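Glycosyl hydrolases family 2, sugar binding domain protein (Bacteroides uniformis str. 3978 T3 ii, PDB 6D1P) is a gut bacterial beta-glucuronidase of glycoside hydrolase family 2, probably hydrolysing O-glycosidic bonds that link glucuronic acid to other groups. Local coordinates at residues A[43-48]-A[119-124]; A[89-94]-A[163-168]; A[93-98]-A[156-161]. One frame throughout, in Å; residues are numbered along the deposited sequence.

Interaction 1. Residues A[43-48]-A[119-124]; sequences GSIWEV and EVYVYT. With NA (sodium ion), chain L.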
ATOM      1  N   GLY A  43       4.888  15.351   0.554  1.00 26.53           N
ATOM      2  CA  GLY A  43       4.080  16.547   0.447  1.00 24.48           C
ATOM      3  C   GLY A  43       4.680  17.654  -0.389  1.00 25.45           C
ATOM      4  O   GLY A  43       3.956  18.568  -0.792  1.00 26.83           O
ATOM      5  N   SER A  44       5.986  17.602  -0.634  1.00 28.04           N
ATOM      6  CA  SER A  44       6.709  18.559  -1.468  1.00 29.29           C
ATOM      7  C   SER A  44       8.157  18.110  -1.472  1.00 29.63           C
ATOM      8  O   SER A  44       8.559  17.289  -0.642  1.00 25.33           O
ATOM      9  CB  SER A  44       6.613  19.992  -0.942  1.00 30.57           C
ATOM     10  OG  SER A  44       7.250  20.092   0.318  1.00 31.56           O
ATOM     11  N   ILE A  45       8.942  18.650  -2.411  1.00 34.20           N
ATOM     12  CA  ILE A  45      10.363  18.309  -2.416  1.00 28.55           C
ATOM     13  C   ILE A  45      11.031  18.854  -1.159  1.00 33.16           C
ATOM     14  O   ILE A  45      11.996  18.263  -0.648  1.00 33.05           O
ATOM     15  CB  ILE A  45      11.047  18.809  -3.707  1.00 31.39           C
ATOM     16  CG1 ILE A  45      12.513  18.387  -3.742  1.00 32.61           C
ATOM     17  CG2 ILE A  45      10.959  20.323  -3.839  1.00 35.85           C
ATOM     18  CD1 ILE A  45      12.741  16.910  -3.548  1.00 29.80           C
ATOM     19  N   TRP A  46      10.508  19.962  -0.613  1.00 33.78           N
ATOM     20  CA  TRP A  46      11.032  20.462   0.654  1.00 32.81           C
ATOM     21  C   TRP A  46      10.858  19.428   1.755  1.00 34.06           C
ATOM     22  O   TRP A  46      11.791  19.172   2.530  1.00 33.24           O
ATOM     23  CB  TRP A  46      10.356  21.775   1.041  1.00 36.92           C
ATOM     24  CG  TRP A  46      10.683  22.200   2.449  1.00 37.75           C
ATOM     25  CD1 TRP A  46       9.802  22.383   3.478  1.00 38.33           C
ATOM     26  CD2 TRP A  46      11.990  22.447   2.994  1.00 37.05           C
ATOM     27  NE1 TRP A  46      10.477  22.736   4.628  1.00 34.54           N
ATOM     28  CE2 TRP A  46      11.819  22.789   4.356  1.00 34.63           C
ATOM     29  CE3 TRP A  46      13.285  22.421   2.461  1.00 34.83           C
ATOM     30  CZ2 TRP A  46      12.892  23.104   5.190  1.00 32.25           C
ATOM     31  CZ3 TRP A  46      14.348  22.730   3.288  1.00 42.14           C
ATOM     32  CH2 TRP A  46      14.146  23.066   4.647  1.00 39.86           C
ATOM     33  N   GLU A  47       9.675  18.810   1.827  1.00 30.64           N
ATOM     34  CA  GLU A  47       9.432  17.796   2.843  1.00 29.82           C
ATOM     35  C   GLU A  47      10.398  16.620   2.708  1.00 31.98           C
ATOM     36  O   GLU A  47      10.722  15.961   3.707  1.00 29.93           O
ATOM     37  CB  GLU A  47       7.982  17.315   2.766  1.00 26.17           C
ATOM     38  CG  GLU A  47       7.487  16.742   4.086  1.00 26.83           C
ATOM     39  CD  GLU A  47       6.137  16.058   3.975  1.00 31.46           C
ATOM     40  OE1 GLU A  47       5.969  15.201   3.067  1.00 28.89           O
ATOM     41  OE2 GLU A  47       5.244  16.377   4.803  1.00 26.09           O
ATOM     42  N   VAL A  48      10.877  16.348   1.495  1.00 28.98           N
ATOM     43  CA  VAL A  48      11.863  15.286   1.310  1.00 29.84           C
ATOM     44  C   VAL A  48      13.222  15.741   1.811  1.00 30.70           C
ATOM     45  O   VAL A  48      13.998  14.943   2.350  1.00 29.77           O
ATOM     46  CB  VAL A  48      11.917  14.878  -0.176  1.00 29.58           C
ATOM     47  CG1 VAL A  48      13.091  13.904  -0.469  1.00 25.78           C
ATOM     48  CG2 VAL A  48      10.586  14.286  -0.611  1.00 26.44           C
ATOM     49  N   GLU A 119      11.300  11.538 -11.885  1.00 29.91           N
ATOM     50  CA  GLU A 119      11.690  12.933 -11.708  1.00 33.94           C
ATOM     51  C   GLU A 119      12.929  13.009 -10.823  1.00 31.16           C
ATOM     52  O   GLU A 119      13.007  12.334  -9.793  1.00 30.68           O
ATOM     53  CB  GLU A 119      10.562  13.762 -11.091  1.00 28.86           C
ATOM     54  CG  GLU A 119       9.279  13.806 -11.889  1.00 33.90           C
ATOM     55  CD  GLU A 119       8.156  14.570 -11.172  1.00 39.88           C
ATOM     56  OE1 GLU A 119       8.386  15.080 -10.053  1.00 39.95           O
ATOM     57  OE2 GLU A 119       7.039  14.670 -11.731  1.00 47.36           O
ATOM     58  N   VAL A 120      13.885  13.848 -11.220  1.00 30.72           N
ATOM     59  CA  VAL A 120      15.201  13.919 -10.596  1.00 30.97           C
ATOM     60  C   VAL A 120      15.393  15.294  -9.959  1.00 33.17           C
ATOM     61  O   VAL A 120      15.190  16.322 -10.615  1.00 33.02           O
ATOM     62  CB  VAL A 120      16.314  13.647 -11.619  1.00 30.89           C
ATOM     63  CG1 VAL A 120      17.633  13.486 -10.910  1.00 30.72           C
ATOM     64  CG2 VAL A 120      15.977  12.426 -12.424  1.00 26.02           C
ATOM     65  N   TYR A 121      15.827  15.311  -8.697  1.00 31.80           N
ATOM     66  CA  TYR A 121      16.010  16.550  -7.957  1.00 33.33           C
ATOM     67  C   TYR A 121      17.405  16.612  -7.361  1.00 32.92           C
ATOM     68  O   TYR A 121      17.872  15.637  -6.770  1.00 35.49           O
ATOM     69  CB  TYR A 121      14.986  16.679  -6.832  1.00 33.15           C
ATOM     70  CG  TYR A 121      13.550  16.759  -7.278  1.00 33.25           C
ATOM     71  CD1 TYR A 121      12.844  15.614  -7.652  1.00 31.07           C
ATOM     72  CD2 TYR A 121      12.880  17.977  -7.285  1.00 35.91           C
ATOM     73  CE1 TYR A 121      11.510  15.697  -8.042  1.00 34.60           C
ATOM     74  CE2 TYR A 121      11.556  18.068  -7.678  1.00 34.93           C
ATOM     75  CZ  TYR A 121      10.872  16.935  -8.056  1.00 34.60           C
ATOM     76  OH  TYR A 121       9.549  17.051  -8.437  1.00 38.61           O
ATOM     77  N   VAL A 122      18.069  17.750  -7.534  1.00 39.23           N
ATOM     78  CA  VAL A 122      19.203  18.161  -6.713  1.00 33.86           C
ATOM     79  C   VAL A 122      18.662  19.126  -5.664  1.00 36.19           C
ATOM     80  O   VAL A 122      18.109  20.181  -6.008  1.00 35.65           O
ATOM     81  CB  VAL A 122      20.296  18.834  -7.557  1.00 40.35           C
ATOM     82  CG1 VAL A 122      21.325  19.524  -6.646  1.00 40.54           C
ATOM     83  CG2 VAL A 122      20.967  17.842  -8.505  1.00 32.22           C
ATOM     84  N   TYR A 123      18.814  18.776  -4.390  1.00 36.71           N
ATOM     85  CA  TYR A 123      18.163  19.527  -3.321  1.00 34.14           C
ATOM     86  C   TYR A 123      16.710  19.826  -3.703  1.00 36.27           C
ATOM     87  O   TYR A 123      15.946  18.893  -3.961  1.00 36.40           O
ATOM     88  CB  TYR A 123      18.953  20.802  -3.007  1.00 35.54           C
ATOM     89  CG  TYR A 123      18.530  21.485  -1.727  1.00 39.01           C
ATOM     90  CD1 TYR A 123      18.289  22.852  -1.700  1.00 40.25           C
ATOM     91  CD2 TYR A 123      18.348  20.759  -0.551  1.00 34.66           C
ATOM     92  CE1 TYR A 123      17.884  23.491  -0.532  1.00 41.22           C
ATOM     93  CE2 TYR A 123      17.952  21.385   0.621  1.00 43.56           C
ATOM     94  CZ  TYR A 123      17.718  22.760   0.624  1.00 43.62           C
ATOM     95  OH  TYR A 123      17.319  23.401   1.778  1.00 45.28           O
ATOM     96  N   THR A 124      16.309  21.097  -3.791  1.00 29.88           N
ATOM     97  CA  THR A 124      14.912  21.426  -4.040  1.00 33.40           C
ATOM     98  C   THR A 124      14.635  21.804  -5.483  1.00 34.00           C
ATOM     99  O   THR A 124      13.588  22.393  -5.767  1.00 35.18           O
ATOM    100  CB  THR A 124      14.455  22.566  -3.134  1.00 38.90           C
ATOM    101  OG1 THR A 124      15.159  23.760  -3.498  1.00 40.59           O
ATOM    102  CG2 THR A 124      14.727  22.224  -1.691  1.00 34.82           C
TER
HETATM  103 NA    NA L 901       6.412  22.460   1.261  1.00 38.43          NA
HETATM  104  O   HOH W   1       7.278  24.041  -0.393  1.00 31.50           O
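Ile45 lies on the ring of Tyr121, where the short helix 45-49 packs on the end of strand 117-122 in the beta-sandwich sugar-binding domain. Ile45 CD1 sits over one face of the Tyr121 ring, 4.2 Å from its centroid, in a CH-pi contact. Ile45 CG1 touches Tyr121 CD2 at 3.6 Å. The torsion of Ile45 explains this: CG1 is anti to the backbone N (chi1 -177°), which sends the longer branch to the ring. The shorter branch, CG2, turns to Thr124. Tyr121 OH bonds to Glu119 OE1, which probably helps hold the ring in place against Ile45. The Tyr121 ring also meets Trp91.

The side chains of Trp46 and Tyr123 run alongside each other in the same direction. Tyr123 OH lies 3.4 Å from Trp46 CZ3, at the indole edge. Thr124 CG2 lies over the centre of the Tyr123 ring.

Ser44 is the N-cap of the helix, and its OG accepts from Glu47 N at 3.1 Å. The second subunit adds Asp434 O to the sodium site and Arg172 as a salt-bridge partner of Glu47. Ser44 OG also binds the sodium ion at 2.7 Å, and water 1 binds the ion at 2.5 Å.

Interaction 2. Residues A[89-94]-A[163-168]; sequences PGWYRT and PIAIRC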
ATOM      1  N   PRO A  89       3.227   6.274  -6.722  1.00 25.68           N
ATOM      2  CA  PRO A  89       4.503   6.977  -6.565  1.00 22.80           C
ATOM      3  C   PRO A  89       5.324   6.469  -5.380  1.00 23.55           C
ATOM      4  O   PRO A  89       4.823   5.834  -4.449  1.00 21.15           O
ATOM      5  CB  PRO A  89       4.047   8.427  -6.344  1.00 22.75           C
ATOM      6  CG  PRO A  89       2.749   8.250  -5.539  1.00 23.27           C
ATOM      7  CD  PRO A  89       2.086   7.036  -6.171  1.00 21.57           C
ATOM      8  N   GLY A  90       6.620   6.762  -5.445  1.00 22.75           N
ATOM      9  CA  GLY A  90       7.551   6.472  -4.370  1.00 23.51           C
ATOM     10  C   GLY A  90       8.784   7.316  -4.581  1.00 25.15           C
ATOM     11  O   GLY A  90       9.010   7.839  -5.675  1.00 25.71           O
ATOM     12  N   TRP A  91       9.585   7.452  -3.522  1.00 22.54           N
ATOM     13  CA  TRP A  91      10.704   8.389  -3.525  1.00 24.13           C
ATOM     14  C   TRP A  91      12.000   7.725  -3.085  1.00 22.47           C
ATOM     15  O   TRP A  91      12.007   6.914  -2.159  1.00 26.43           O
ATOM     16  CB  TRP A  91      10.435   9.573  -2.585  1.00 20.16           C
ATOM     17  CG  TRP A  91       9.545  10.682  -3.109  1.00 21.25           C
ATOM     18  CD1 TRP A  91       8.184  10.786  -2.974  1.00 21.67           C
ATOM     19  CD2 TRP A  91       9.967  11.864  -3.797  1.00 23.17           C
ATOM     20  NE1 TRP A  91       7.736  11.955  -3.543  1.00 24.41           N
ATOM     21  CE2 TRP A  91       8.812  12.631  -4.061  1.00 24.75           C
ATOM     22  CE3 TRP A  91      11.210  12.348  -4.222  1.00 29.46           C
ATOM     23  CZ2 TRP A  91       8.865  13.846  -4.734  1.00 23.75           C
ATOM     24  CZ3 TRP A  91      11.258  13.558  -4.890  1.00 25.89           C
ATOM     25  CH2 TRP A  91      10.095  14.293  -5.135  1.00 25.27           C
ATOM     26  N   TYR A  92      13.105   8.122  -3.706  1.00 25.47           N
ATOM     27  CA  TYR A  92      14.440   7.745  -3.258  1.00 26.98           C
ATOM     28  C   TYR A  92      15.242   8.993  -2.899  1.00 29.27           C
ATOM     29  O   TYR A  92      15.033  10.060  -3.482  1.00 28.87           O
ATOM     30  CB  TYR A  92      15.203   6.979  -4.332  1.00 21.18           C
ATOM     31  CG  TYR A  92      14.567   5.706  -4.807  1.00 22.90           C
ATOM     32  CD1 TYR A  92      13.595   5.712  -5.804  1.00 22.78           C
ATOM     33  CD2 TYR A  92      14.990   4.485  -4.315  1.00 26.88           C
ATOM     34  CE1 TYR A  92      13.042   4.526  -6.274  1.00 22.44           C
ATOM     35  CE2 TYR A  92      14.451   3.307  -4.771  1.00 26.62           C
ATOM     36  CZ  TYR A  92      13.470   3.330  -5.748  1.00 24.99           C
ATOM     37  OH  TYR A  92      12.935   2.138  -6.186  1.00 25.04           O
ATOM     38  N   ARG A  93      16.177   8.859  -1.952  1.00 26.67           N
ATOM     39  CA  ARG A  93      17.049   9.977  -1.611  1.00 27.69           C
ATOM     40  C   ARG A  93      18.374   9.469  -1.072  1.00 32.16           C
ATOM     41  O   ARG A  93      18.444   8.400  -0.454  1.00 30.90           O
ATOM     42  CB  ARG A  93      16.407  10.915  -0.588  1.00 27.44           C
ATOM     43  CG  ARG A  93      16.132  10.282   0.758  1.00 27.40           C
ATOM     44  CD  ARG A  93      15.417  11.273   1.692  1.00 26.50           C
ATOM     45  NE  ARG A  93      15.261  10.727   3.035  1.00 29.59           N
ATOM     46  CZ  ARG A  93      14.454  11.222   3.969  1.00 31.91           C
ATOM     47  NH1 ARG A  93      13.704  12.295   3.731  1.00 27.58           N
ATOM     48  NH2 ARG A  93      14.392  10.626   5.145  1.00 30.79           N
ATOM     49  N   THR A  94      19.427  10.249  -1.317  1.00 33.01           N
ATOM     50  CA  THR A  94      20.762   9.914  -0.831  1.00 36.47           C
ATOM     51  C   THR A  94      21.657  11.151  -0.867  1.00 37.06           C
ATOM     52  O   THR A  94      21.254  12.231  -1.303  1.00 32.53           O
ATOM     53  CB  THR A  94      21.409   8.793  -1.644  1.00 29.27           C
ATOM     54  OG1 THR A  94      22.603   8.401  -0.981  1.00 33.42           O
ATOM     55  CG2 THR A  94      21.801   9.293  -3.040  1.00 32.46           C
ATOM     56  N   PRO A 163      22.675  16.555  -1.871  1.00 36.27           N
ATOM     57  CA  PRO A 163      21.461  15.752  -1.682  1.00 38.76           C
ATOM     58  C   PRO A 163      20.701  15.504  -2.980  1.00 38.25           C
ATOM     59  O   PRO A 163      20.383  16.430  -3.738  1.00 34.37           O
ATOM     60  CB  PRO A 163      20.634  16.593  -0.691  1.00 42.51           C
ATOM     61  CG  PRO A 163      21.303  17.969  -0.634  1.00 41.47           C
ATOM     62  CD  PRO A 163      22.411  17.986  -1.662  1.00 40.60           C
ATOM     63  N   ILE A 164      20.412  14.230  -3.230  1.00 37.24           N
ATOM     64  CA  ILE A 164      19.738  13.765  -4.434  1.00 32.73           C
ATOM     65  C   ILE A 164      18.414  13.131  -4.023  1.00 32.15           C
ATOM     66  O   ILE A 164      18.360  12.361  -3.060  1.00 30.46           O
ATOM     67  CB  ILE A 164      20.617  12.755  -5.195  1.00 32.08           C
ATOM     68  CG1 ILE A 164      21.893  13.439  -5.668  1.00 36.91           C
ATOM     69  CG2 ILE A 164      19.878  12.139  -6.396  1.00 30.15           C
ATOM     70  CD1 ILE A 164      21.627  14.632  -6.553  1.00 33.54           C
ATOM     71  N   ALA A 165      17.349  13.449  -4.744  1.00 31.07           N
ATOM     72  CA  ALA A 165      16.097  12.737  -4.570  1.00 29.91           C
ATOM     73  C   ALA A 165      15.524  12.412  -5.935  1.00 33.07           C
ATOM     74  O   ALA A 165      15.659  13.195  -6.883  1.00 32.20           O
ATOM     75  CB  ALA A 165      15.076  13.532  -3.740  1.00 29.35           C
ATOM     76  N   ILE A 166      14.895  11.244  -6.031  1.00 32.16           N
ATOM     77  CA  ILE A 166      14.319  10.765  -7.277  1.00 29.54           C
ATOM     78  C   ILE A 166      12.933  10.226  -6.986  1.00 29.57           C
ATOM     79  O   ILE A 166      12.778   9.335  -6.141  1.00 28.55           O
ATOM     80  CB  ILE A 166      15.180   9.681  -7.927  1.00 27.47           C
ATOM     81  CG1 ILE A 166      16.591  10.213  -8.132  1.00 29.53           C
ATOM     82  CG2 ILE A 166      14.558   9.280  -9.255  1.00 28.26           C
ATOM     83  CD1 ILE A 166      17.574   9.164  -8.494  1.00 32.34           C
ATOM     84  N   ARG A 167      11.934  10.756  -7.690  1.00 25.61           N
ATOM     85  CA  ARG A 167      10.554  10.303  -7.577  1.00 26.57           C
ATOM     86  C   ARG A 167      10.261   9.378  -8.751  1.00 28.38           C
ATOM     87  O   ARG A 167      10.427   9.777  -9.908  1.00 30.46           O
ATOM     88  CB  ARG A 167       9.596  11.493  -7.565  1.00 26.30           C
ATOM     89  CG  ARG A 167       8.109  11.157  -7.407  1.00 23.44           C
ATOM     90  CD  ARG A 167       7.246  12.431  -7.550  1.00 22.17           C
ATOM     91  NE  ARG A 167       5.824  12.242  -7.243  1.00 23.33           N
ATOM     92  CZ  ARG A 167       4.922  11.788  -8.110  1.00 25.49           C
ATOM     93  NH1 ARG A 167       5.285  11.441  -9.345  1.00 31.09           N
ATOM     94  NH2 ARG A 167       3.657  11.665  -7.750  1.00 20.99           N
ATOM     95  N   CYS A 168       9.856   8.140  -8.461  1.00 22.69           N
ATOM     96  CA  CYS A 168       9.411   7.197  -9.484  1.00 26.46           C
ATOM     97  C   CYS A 168       7.933   6.907  -9.306  1.00 26.82           C
ATOM     98  O   CYS A 168       7.427   6.863  -8.185  1.00 28.19           O
ATOM     99  CB  CYS A 168      10.181   5.874  -9.430  1.00 25.20           C
ATOM    100  SG  CYS A 168      11.864   6.019 -10.002  1.00 23.95           S
TER
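Trp91 and Arg167 face each other as a non-hydrogen-bonded pair of two antiparallel strands, 89-96 and 162-169. These are the central neighbours of a six-stranded sheet in the sugar-binding domain.

Backbone bonds come first. Gly90 with Cys168, Tyr92 with Ile166 and Thr94 with Ile164 are hydrogen-bonded pairs, each with two N-H...O bonds. The shortest runs from Tyr92 N to Ile166 O, 2.7 Å. Between them, CA-H groups approach the same carbonyls, as from Ala165 CA to Tyr92 O at 3.1 Å.

Packing on the face of Trp91 and Arg167 is led by the arginine chain. Arg167 CB stands 3.5 Å from the centroid of the six-membered ring of Trp91, almost on the ring normal. Arg167 CG is anti to the backbone N (chi1 -178°), and the extended chain runs on over the indole. Arg167 CD reaches Trp91 CZ2 at 3.5 Å. The guanidinium is turned 81° from the indole plane, and one of its faces takes Pro89 CB. Ala165 CB adds a contact with Trp91 CZ3 at 4.0 Å. On the other face of the sheet, Cys168 SG lies oblique to the Tyr92 ring, 4.2 Å from Tyr92 CE1, a sulfur-aromatic contact.

Polar ends are met from outside. Asp41 OD1 takes both Trp91 NE1 and Arg167 NE, while Tyr92 OH meets His71 and Leu190 N. Glu36 pairs with Arg93.

The chemistry implies a division of labour: the arginine's methylenes serve as apolar cover for the indole, while its charge is probably balanced by the carboxylate that also holds the indole N-H.

Interaction 3. Residues A[93-98]-A[156-161]; sequences RTMLNI and ERFGGK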
ATOM      1  N   ARG A  93      16.177   8.859  -1.952  1.00 26.67           N
ATOM      2  CA  ARG A  93      17.049   9.977  -1.611  1.00 27.69           C
ATOM      3  C   ARG A  93      18.374   9.469  -1.072  1.00 32.16           C
ATOM      4  O   ARG A  93      18.444   8.400  -0.454  1.00 30.90           O
ATOM      5  CB  ARG A  93      16.407  10.915  -0.588  1.00 27.44           C
ATOM      6  CG  ARG A  93      16.132  10.282   0.758  1.00 27.40           C
ATOM      7  CD  ARG A  93      15.417  11.273   1.692  1.00 26.50           C
ATOM      8  NE  ARG A  93      15.261  10.727   3.035  1.00 29.59           N
ATOM      9  CZ  ARG A  93      14.454  11.222   3.969  1.00 31.91           C
ATOM     10  NH1 ARG A  93      13.704  12.295   3.731  1.00 27.58           N
ATOM     11  NH2 ARG A  93      14.392  10.626   5.145  1.00 30.79           N
ATOM     12  N   THR A  94      19.427  10.249  -1.317  1.00 33.01           N
ATOM     13  CA  THR A  94      20.762   9.914  -0.831  1.00 36.47           C
ATOM     14  C   THR A  94      21.657  11.151  -0.867  1.00 37.06           C
ATOM     15  O   THR A  94      21.254  12.231  -1.303  1.00 32.53           O
ATOM     16  CB  THR A  94      21.409   8.793  -1.644  1.00 29.27           C
ATOM     17  OG1 THR A  94      22.603   8.401  -0.981  1.00 33.42           O
ATOM     18  CG2 THR A  94      21.801   9.293  -3.040  1.00 32.46           C
ATOM     19  N   MET A  95      22.903  10.951  -0.436  1.00 40.11           N
ATOM     20  CA  MET A  95      23.935  11.977  -0.361  1.00 40.16           C
ATOM     21  C   MET A  95      25.099  11.560  -1.248  1.00 40.02           C
ATOM     22  O   MET A  95      25.596  10.435  -1.118  1.00 39.25           O
ATOM     23  CB  MET A  95      24.420  12.136   1.089  1.00 41.32           C
ATOM     24  CG  MET A  95      24.287  13.521   1.642  1.00 46.66           C
ATOM     25  SD  MET A  95      22.576  13.996   1.838  1.00 58.41           S
ATOM     26  CE  MET A  95      22.289  13.409   3.520  1.00 52.33           C
ATOM     27  N   LEU A  96      25.561  12.454  -2.122  1.00 40.91           N
ATOM     28  CA  LEU A  96      26.630  12.098  -3.061  1.00 46.49           C
ATOM     29  C   LEU A  96      27.860  12.983  -2.899  1.00 45.71           C
ATOM     30  O   LEU A  96      27.746  14.211  -2.815  1.00 47.22           O
ATOM     31  CB  LEU A  96      26.156  12.181  -4.513  1.00 41.55           C
ATOM     32  CG  LEU A  96      25.137  11.149  -4.990  1.00 36.99           C
ATOM     33  CD1 LEU A  96      25.047  11.230  -6.496  1.00 39.87           C
ATOM     34  CD2 LEU A  96      25.495   9.746  -4.521  1.00 35.87           C
ATOM     35  N   ASN A  97      29.031  12.347  -2.873  1.00 44.33           N
ATOM     36  CA  ASN A  97      30.307  13.029  -3.063  1.00 47.84           C
ATOM     37  C   ASN A  97      30.530  13.203  -4.554  1.00 49.84           C
ATOM     38  O   ASN A  97      30.707  12.219  -5.275  1.00 45.34           O
ATOM     39  CB  ASN A  97      31.451  12.231  -2.448  1.00 50.50           C
ATOM     40  CG  ASN A  97      31.506  12.368  -0.960  1.00 58.39           C
ATOM     41  OD1 ASN A  97      31.484  13.483  -0.436  1.00 61.20           O
ATOM     42  ND2 ASN A  97      31.560  11.236  -0.255  1.00 62.55           N
ATOM     43  N   ILE A  98      30.529  14.445  -5.018  1.00 47.43           N
ATOM     44  CA  ILE A  98      30.632  14.748  -6.438  1.00 51.49           C
ATOM     45  C   ILE A  98      31.983  15.410  -6.685  1.00 50.51           C
ATOM     46  O   ILE A  98      32.184  16.580  -6.339  1.00 51.47           O
ATOM     47  CB  ILE A  98      29.458  15.618  -6.902  1.00 51.28           C
ATOM     48  CG1 ILE A  98      28.208  14.739  -6.985  1.00 48.67           C
ATOM     49  CG2 ILE A  98      29.751  16.275  -8.242  1.00 48.09           C
ATOM     50  CD1 ILE A  98      26.988  15.442  -7.451  1.00 44.77           C
ATOM     51  N   GLU A 156      27.473  23.662   5.723  1.00 58.02           N
ATOM     52  CA  GLU A 156      27.025  23.670   7.113  1.00 59.28           C
ATOM     53  C   GLU A 156      26.254  22.406   7.466  1.00 60.35           C
ATOM     54  O   GLU A 156      26.493  21.793   8.514  1.00 62.29           O
ATOM     55  CB  GLU A 156      26.164  24.908   7.378  1.00 56.51           C
ATOM     56  CG  GLU A 156      26.919  26.221   7.300  1.00 57.80           C
ATOM     57  CD  GLU A 156      25.989  27.415   7.274  1.00 62.05           C
ATOM     58  OE1 GLU A 156      24.763  27.215   7.121  1.00 60.78           O
ATOM     59  OE2 GLU A 156      26.483  28.555   7.399  1.00 63.31           O
ATOM     60  N   ARG A 157      25.312  22.007   6.613  1.00 60.03           N
ATOM     61  CA  ARG A 157      24.406  20.912   6.935  1.00 58.51           C
ATOM     62  C   ARG A 157      24.834  19.577   6.351  1.00 54.14           C
ATOM     63  O   ARG A 157      24.718  18.549   7.019  1.00 49.32           O
ATOM     64  CB  ARG A 157      22.994  21.224   6.444  1.00 55.97           C
ATOM     65  CG  ARG A 157      22.152  19.986   6.305  1.00 50.23           C
ATOM     66  CD  ARG A 157      20.703  20.311   6.345  1.00 50.76           C
ATOM     67  NE  ARG A 157      19.925  19.102   6.144  1.00 51.16           N
ATOM     68  CZ  ARG A 157      18.684  19.092   5.675  1.00 51.03           C
ATOM     69  NH1 ARG A 157      18.084  20.240   5.350  1.00 45.68           N
ATOM     70  NH2 ARG A 157      18.053  17.935   5.517  1.00 47.02           N
ATOM     71  N   PHE A 158      25.304  19.562   5.111  1.00 54.65           N
ATOM     72  CA  PHE A 158      25.632  18.313   4.448  1.00 53.79           C
ATOM     73  C   PHE A 158      27.125  18.078   4.343  1.00 50.98           C
ATOM     74  O   PHE A 158      27.541  17.016   3.865  1.00 52.43           O
ATOM     75  CB  PHE A 158      24.986  18.274   3.063  1.00 53.41           C
ATOM     76  CG  PHE A 158      23.497  18.516   3.090  1.00 50.33           C
ATOM     77  CD1 PHE A 158      22.977  19.762   2.781  1.00 50.92           C
ATOM     78  CD2 PHE A 158      22.622  17.500   3.447  1.00 50.87           C
ATOM     79  CE1 PHE A 158      21.611  19.991   2.810  1.00 50.18           C
ATOM     80  CE2 PHE A 158      21.255  17.720   3.476  1.00 53.26           C
ATOM     81  CZ  PHE A 158      20.749  18.968   3.151  1.00 50.75           C
ATOM     82  N   GLY A 159      27.937  19.026   4.798  1.00 53.99           N
ATOM     83  CA  GLY A 159      29.369  18.840   4.820  1.00 54.63           C
ATOM     84  C   GLY A 159      29.926  18.634   3.432  1.00 53.20           C
ATOM     85  O   GLY A 159      30.712  17.710   3.197  1.00 44.79           O
ATOM     86  N   GLY A 160      29.491  19.477   2.498  1.00 50.23           N
ATOM     87  CA  GLY A 160      29.994  19.451   1.151  1.00 53.11           C
ATOM     88  C   GLY A 160      29.403  18.395   0.239  1.00 53.70           C
ATOM     89  O   GLY A 160      29.652  18.452  -0.969  1.00 53.60           O
ATOM     90  N   LYS A 161      28.640  17.431   0.759  1.00 50.38           N
ATOM     91  CA  LYS A 161      27.997  16.444  -0.102  1.00 50.41           C
ATOM     92  C   LYS A 161      26.713  17.020  -0.703  1.00 47.04           C
ATOM     93  O   LYS A 161      26.235  18.083  -0.300  1.00 47.40           O
ATOM     94  CB  LYS A 161      27.718  15.159   0.674  1.00 49.99           C
ATOM     95  CG  LYS A 161      28.989  14.469   1.141  1.00 49.86           C
ATOM     96  CD  LYS A 161      28.731  13.436   2.231  1.00 57.65           C
ATOM     97  CE  LYS A 161      28.574  12.031   1.668  1.00 59.79           C
ATOM     98  NZ  LYS A 161      28.829  10.997   2.719  1.00 62.22           N
TER
HETATM   99  O   HOH W   2      30.331  16.705  -2.647  1.00 46.08           O
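Lys161 packs against Met95, Leu96 and Asn97 in the tight part of this contact, between the end of strand 89-96 and the loop before strand 162-169. Its inner part does the touching. Lys161 CB meets Met95 CG at 3.9 Å, and Lys161 CA lies 3.5 Å from Leu96 O. Asn97 OD1 comes within 3.1 Å of Lys161 CG, a close contact with a methylene rather than a bond to the charge. An alanine here takes away the methylenes beyond CB, which would probably open a gap beside Asn97 and leave the Asn97 amide freer to turn.

The meeting of Met95 and Phe158 is longer and oblique. Met95 SD lies 3.9 Å from Phe158 CD2, a Met-aromatic contact. The methionine runs roughly perpendicular to the phenylalanine. Its chain bends at chi2 (67°) and chi3 (90°), which carries the sulfur to the ring and sets CE beside Phe158 CD2 too. Within its own segment, Arg157 CG lies over the centre of one face of the Phe158 ring. Phe158 also packs on Phe148 and Pro163.

Phe158 to Lys161 form a type I' beta turn. Gly159 and Gly160 fill its middle, both with positive phi, a backbone region that favours glycine. The turn brings the chain from helix 152-156 back to the six-stranded sheet of the sugar-binding domain.

The solvent side is looser, at the outer end of the lysine. The chain bends at chi3 (95°), bringing Lys161 CE within 3.6 Å of Asn97 ND2. A water links the two backbones here. Water 2 donates to Gly160 O at 2.5 Å and accepts from Ile98 N at 3.3 Å.

From the N terminus come 43-48, then 89-94, running on into 93-98. Later come 119-124, 156-161 and 163-168. Interaction 1 closes a loop from helix 45-49 to the end of strand 117-122. Interaction 2 closes one from strand 89-96 to strand 162-169, and interaction 3 a shorter one from the end of strand 89-96 to the turn before 162-169. Interaction 1 crosses both, since 119-124 falls inside them while 43-48 lies before them. Interaction 3 nests inside interaction 2, and they share Arg93 and Thr94. Strand 162-169 stands between strands 89-96 and 117-122, so Ala165 and Arg167 bond onward to Tyr121 and Glu119. The contacts tie helix 45-49 and the turn after helix 152-156 to one sheet.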